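Local coordinates for Thiol:disulfide interchange protein dsbC (Haemophilus influenzae, PDB 1T3B) that probably forms and rearranges disulfide bonds in periplasmic proteins by passing its own disulfide to substrates and acting as a disulfide isomerase, at residues Ala122-Arg125 with Ala126-Asn130; Phe177-Gly181 with Thr182-Val186. All blocks are in the same frame, centred on the assembly; numbering follows the deposited sequence.

Contact 1. Residues Ala122-Arg125 with Ala126-Asn130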
loop_
_atom_site.group_PDB
_atom_site.type_symbol
_atom_site.label_atom_id
_atom_site.label_comp_id
_atom_site.label_asym_id
_atom_site.label_seq_id
_atom_site.Cartn_x
_atom_site.Cartn_y
_atom_site.Cartn_z
ATOM N N ALA A 122 18.129 -20.621 4.920
ATOM C CA ALA A 122 18.634 -19.968 6.109
ATOM C C ALA A 122 17.914 -18.668 6.401
ATOM O O ALA A 122 17.464 -17.958 5.501
ATOM C CB ALA A 122 20.128 -19.705 5.978
ATOM N N PHE A 123 17.810 -18.356 7.682
ATOM C CA PHE A 123 17.191 -17.123 8.072
ATOM C C PHE A 123 17.856 -16.585 9.320
ATOM O O PHE A 123 17.317 -16.714 10.416
ATOM C CB PHE A 123 15.698 -17.308 8.329
ATOM C CG PHE A 123 14.951 -16.010 8.430
ATOM C CD1 PHE A 123 14.558 -15.326 7.282
ATOM C CD2 PHE A 123 14.707 -15.430 9.670
ATOM C CE1 PHE A 123 13.940 -14.090 7.367
ATOM C CE2 PHE A 123 14.089 -14.188 9.765
ATOM C CZ PHE A 123 13.708 -13.520 8.611
ATOM N N PRO A 124 19.063 -16.012 9.181
ATOM C CA PRO A 124 19.745 -15.463 10.360
ATOM C C PRO A 124 19.059 -14.180 10.846
ATOM O O PRO A 124 19.216 -13.096 10.272
ATOM C CB PRO A 124 21.182 -15.247 9.872
ATOM C CG PRO A 124 21.051 -15.132 8.400
ATOM C CD PRO A 124 19.997 -16.145 8.053
ATOM N N ARG A 125 18.289 -14.334 11.918
ATOM C CA ARG A 125 17.513 -13.253 12.518
ATOM C C ARG A 125 18.305 -12.022 12.956
ATOM O O ARG A 125 17.977 -10.906 12.556
ATOM C CB ARG A 125 16.704 -13.809 13.696
ATOM C CG ARG A 125 15.659 -14.828 13.276
ATOM C CD ARG A 125 15.029 -15.518 14.473
ATOM N NE ARG A 125 16.016 -16.163 15.330
ATOM C CZ ARG A 125 15.713 -16.896 16.396
ATOM N NH1 ARG A 125 14.446 -17.078 16.728
ATOM N NH2 ARG A 125 16.674 -17.435 17.132
ATOM N N ALA A 126 19.333 -12.222 13.780
ATOM C CA ALA A 126 20.168 -11.123 14.264
ATOM C C ALA A 126 21.062 -10.583 13.140
ATOM O O ALA A 126 22.268 -10.371 13.322
ATOM C CB ALA A 126 21.023 -11.597 15.452
ATOM N N GLY A 127 20.458 -10.366 11.973
ATOM C CA GLY A 127 21.200 -9.857 10.834
ATOM C C GLY A 127 22.396 -10.697 10.411
ATOM O O GLY A 127 22.739 -11.684 11.062
ATOM N N MET A 128 23.043 -10.277 9.323
ATOM C CA MET A 128 24.199 -10.976 8.762
ATOM C C MET A 128 25.493 -10.482 9.380
ATOM O O MET A 128 26.564 -10.648 8.802
ATOM C CB MET A 128 24.283 -10.733 7.257
ATOM C CG MET A 128 22.956 -10.596 6.559
ATOM S SD MET A 128 22.071 -12.144 6.486
ATOM C CE MET A 128 23.179 -13.062 5.523
ATOM N N ASN A 129 25.409 -9.879 10.555
ATOM C CA ASN A 129 26.612 -9.345 11.147
ATOM C C ASN A 129 27.038 -9.929 12.477
ATOM O O ASN A 129 27.124 -9.214 13.474
ATOM C CB ASN A 129 26.482 -7.826 11.263
ATOM C CG ASN A 129 27.796 -7.161 11.594
ATOM O OD1 ASN A 129 28.812 -7.419 10.949
ATOM N ND2 ASN A 129 27.787 -6.295 12.600
ATOM N N ASN A 130 27.319 -11.228 12.496
ATOM C CA ASN A 130 27.771 -11.875 13.718
ATOM C C ASN A 130 28.238 -13.296 13.489
ATOM O O ASN A 130 27.909 -13.912 12.479
ATOM C CB ASN A 130 26.679 -11.841 14.791
ATOM C CG ASN A 130 25.393 -12.501 14.349
ATOM O OD1 ASN A 130 24.799 -12.137 13.331
ATOM N ND2 ASN A 130 24.943 -13.474 15.132
#

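Contact 2. Residues Phe177-Gly181 with Thr182-Val186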
loop_
_atom_site.group_PDB
_atom_site.type_symbol
_atom_site.label_atom_id
_atom_site.label_comp_id
_atom_site.label_asym_id
_atom_site.label_seq_id
_atom_site.Cartn_x
_atom_site.Cartn_y
_atom_site.Cartn_z
ATOM N N PHE A 177 8.534 -12.946 1.889
ATOM C CA PHE A 177 7.455 -13.840 2.271
ATOM C C PHE A 177 6.772 -13.376 3.555
ATOM O O PHE A 177 5.667 -13.810 3.875
ATOM C CB PHE A 177 7.996 -15.258 2.457
ATOM C CG PHE A 177 7.908 -16.106 1.225
ATOM C CD1 PHE A 177 6.699 -16.680 0.852
ATOM C CD2 PHE A 177 9.020 -16.301 0.419
ATOM C CE1 PHE A 177 6.599 -17.436 -0.308
ATOM C CE2 PHE A 177 8.934 -17.057 -0.747
ATOM C CZ PHE A 177 7.723 -17.625 -1.113
ATOM N N GLY A 178 7.431 -12.491 4.292
ATOM C CA GLY A 178 6.862 -12.014 5.536
ATOM C C GLY A 178 7.310 -12.831 6.732
ATOM O O GLY A 178 6.600 -12.916 7.728
ATOM N N VAL A 179 8.486 -13.440 6.651
ATOM C CA VAL A 179 8.958 -14.222 7.780
ATOM C C VAL A 179 9.324 -13.244 8.882
ATOM O O VAL A 179 10.053 -12.284 8.647
ATOM C CB VAL A 179 10.196 -15.076 7.416
ATOM C CG1 VAL A 179 10.496 -16.069 8.545
ATOM C CG2 VAL A 179 9.952 -15.807 6.108
ATOM N N ARG A 180 8.818 -13.486 10.083
ATOM C CA ARG A 180 9.093 -12.597 11.201
ATOM C C ARG A 180 9.663 -13.337 12.406
ATOM O O ARG A 180 9.765 -12.803 13.506
ATOM C CB ARG A 180 7.806 -11.856 11.568
ATOM C CG ARG A 180 7.216 -11.107 10.393
ATOM C CD ARG A 180 5.902 -10.461 10.737
ATOM N NE ARG A 180 6.000 -9.595 11.911
ATOM C CZ ARG A 180 5.098 -8.677 12.248
ATOM N NH1 ARG A 180 4.016 -8.486 11.502
ATOM N NH2 ARG A 180 5.284 -7.944 13.335
ATOM N N GLY A 181 10.049 -14.580 12.182
ATOM C CA GLY A 181 10.611 -15.385 13.249
ATOM C C GLY A 181 10.853 -16.772 12.703
ATOM O O GLY A 181 10.525 -17.044 11.548
ATOM N N THR A 182 11.414 -17.654 13.519
ATOM C CA THR A 182 11.689 -19.006 13.062
ATOM C C THR A 182 11.333 -20.056 14.099
ATOM O O THR A 182 11.371 -19.803 15.294
ATOM C CB THR A 182 13.180 -19.152 12.659
ATOM O OG1 THR A 182 14.017 -18.706 13.734
ATOM C CG2 THR A 182 13.484 -18.315 11.422
ATOM N N PRO A 183 10.980 -21.259 13.645
ATOM C CA PRO A 183 10.914 -21.648 12.237
ATOM C C PRO A 183 9.688 -21.091 11.535
ATOM O O PRO A 183 8.736 -20.650 12.174
ATOM C CB PRO A 183 10.881 -23.167 12.313
ATOM C CG PRO A 183 10.101 -23.396 13.544
ATOM C CD PRO A 183 10.693 -22.411 14.511
ATOM N N SER A 184 9.718 -21.115 10.209
ATOM C CA SER A 184 8.596 -20.647 9.415
ATOM C C SER A 184 8.525 -21.567 8.209
ATOM O O SER A 184 9.439 -21.585 7.398
ATOM C CB SER A 184 8.802 -19.194 8.974
ATOM O OG SER A 184 8.812 -18.311 10.084
ATOM N N ILE A 185 7.438 -22.332 8.120
ATOM C CA ILE A 185 7.196 -23.294 7.050
ATOM C C ILE A 185 6.452 -22.697 5.860
ATOM O O ILE A 185 5.336 -22.211 6.002
ATOM C CB ILE A 185 6.336 -24.466 7.548
ATOM C CG1 ILE A 185 7.016 -25.208 8.700
ATOM C CG2 ILE A 185 6.044 -25.385 6.403
ATOM C CD1 ILE A 185 6.688 -24.689 10.075
ATOM N N VAL A 186 7.057 -22.744 4.681
ATOM C CA VAL A 186 6.405 -22.224 3.484
ATOM C C VAL A 186 5.886 -23.401 2.691
ATOM O O VAL A 186 6.642 -24.266 2.269
ATOM C CB VAL A 186 7.366 -21.425 2.602
ATOM C CG1 VAL A 186 6.665 -21.012 1.321
ATOM C CG2 VAL A 186 7.855 -20.211 3.354
#

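Contact 1. Residues Ala122-Arg125 with Ala126-Asn130
R125 and G127 meet through the backbone in a tight turn. The N-H of G127 appears to point at R125 O, with 2.6 Å between G127 N and R125 O and 151° at the hydrogen. G127 N stands too close to R125 C in the model, so the geometry of this bond is doubtful. The bond fits an inverse gamma turn centred on A126. G127 follows with a positive phi of 57°, a backbone that suits a residue with no side chain.

The side-chain part of the contact joins P124 and M128. M128 SD touches P124 CG at 3.7 Å. The methyl CE of M128 stands a little farther off, 4.1 Å from P124 CG. The two side chains run at a slant to each other. P124 CB is also 4.1 Å from G127 O. M128 starts with CG beside its backbone N, at a chi1 of -34° that is off the staggered value. Bends at the next two torsions fold the methionine back on P124.

Helices pack against the same pair. P124 packs on Y171 of helix 166-177 and on A133 and M136 of helix 131-141, while M128 rests on V167 and K168. R125 leaves the turn in another direction. Its backbone N is hydrogen-bonded to D95 OD2.

The loop thus carries the chain from strand 116-122 to N130, the N-cap of helix 131-141. Its chemistry is divided in two. Backbone atoms make the turn, and a thioether packs against a proline ring. Both of these interactions are uncharged. The D95 carboxylate, by accepting the R125 N-H, would tie the turn to the active-site side of the domain.

Contact 2. Residues Phe177-Gly181 with Thr182-Val186
S184 and G181 are joined by a hydrogen bond from side chain to backbone. S184 OG donates to G181 O at 2.6 Å. The donor sits 34° out of the carbonyl plane, and the C=O...OG angle is 145°. With OG anti to its own carbonyl carbon (chi1 -65°), S184 reaches back across the turn. V179 CG1 packs beside the bond, 3.2 Å from S184 OG and 3.6 Å from S184 CB. At the far end, F177 CE1 touches V186 CG1 at 3.9 Å. These two side chains cross at about a right angle, and V186 CG2 lies over one face of the F177 ring.

The backbone sets these partners in place. G178 ends helix 166-177 in a Schellman motif, and the chain then turns back into strand 184-186. S184 and V186 bond through their backbones to F93 and T91 of strand 88-94. F177 also packs on L67 and L71 of helix 63-72.

P183 follows a cis peptide bond and rests on Y100 and C101. A cis-proline loop ahead of a strand and against the CxxC disulfide is a hallmark of the thioredoxin fold.

The two contacts follow one another along the chain, and their centres lie 14 Å apart. They still touch directly, mainly at T182. R125 CD is 3.4 Å from T182 OG1, and F123 CD2 is 3.6 Å from T182 CG2. F123 CZ also comes within 3.9 Å of V179 O. These are packing contacts. Both loops border the redox-active disulfide C98-C101: R125 and T182 each touch C98, and T182 also touches C101. The loop after strand 116-122 and the cis-proline loop ahead of strand 184-186 therefore meet beside the active site of one thioredoxin-like domain.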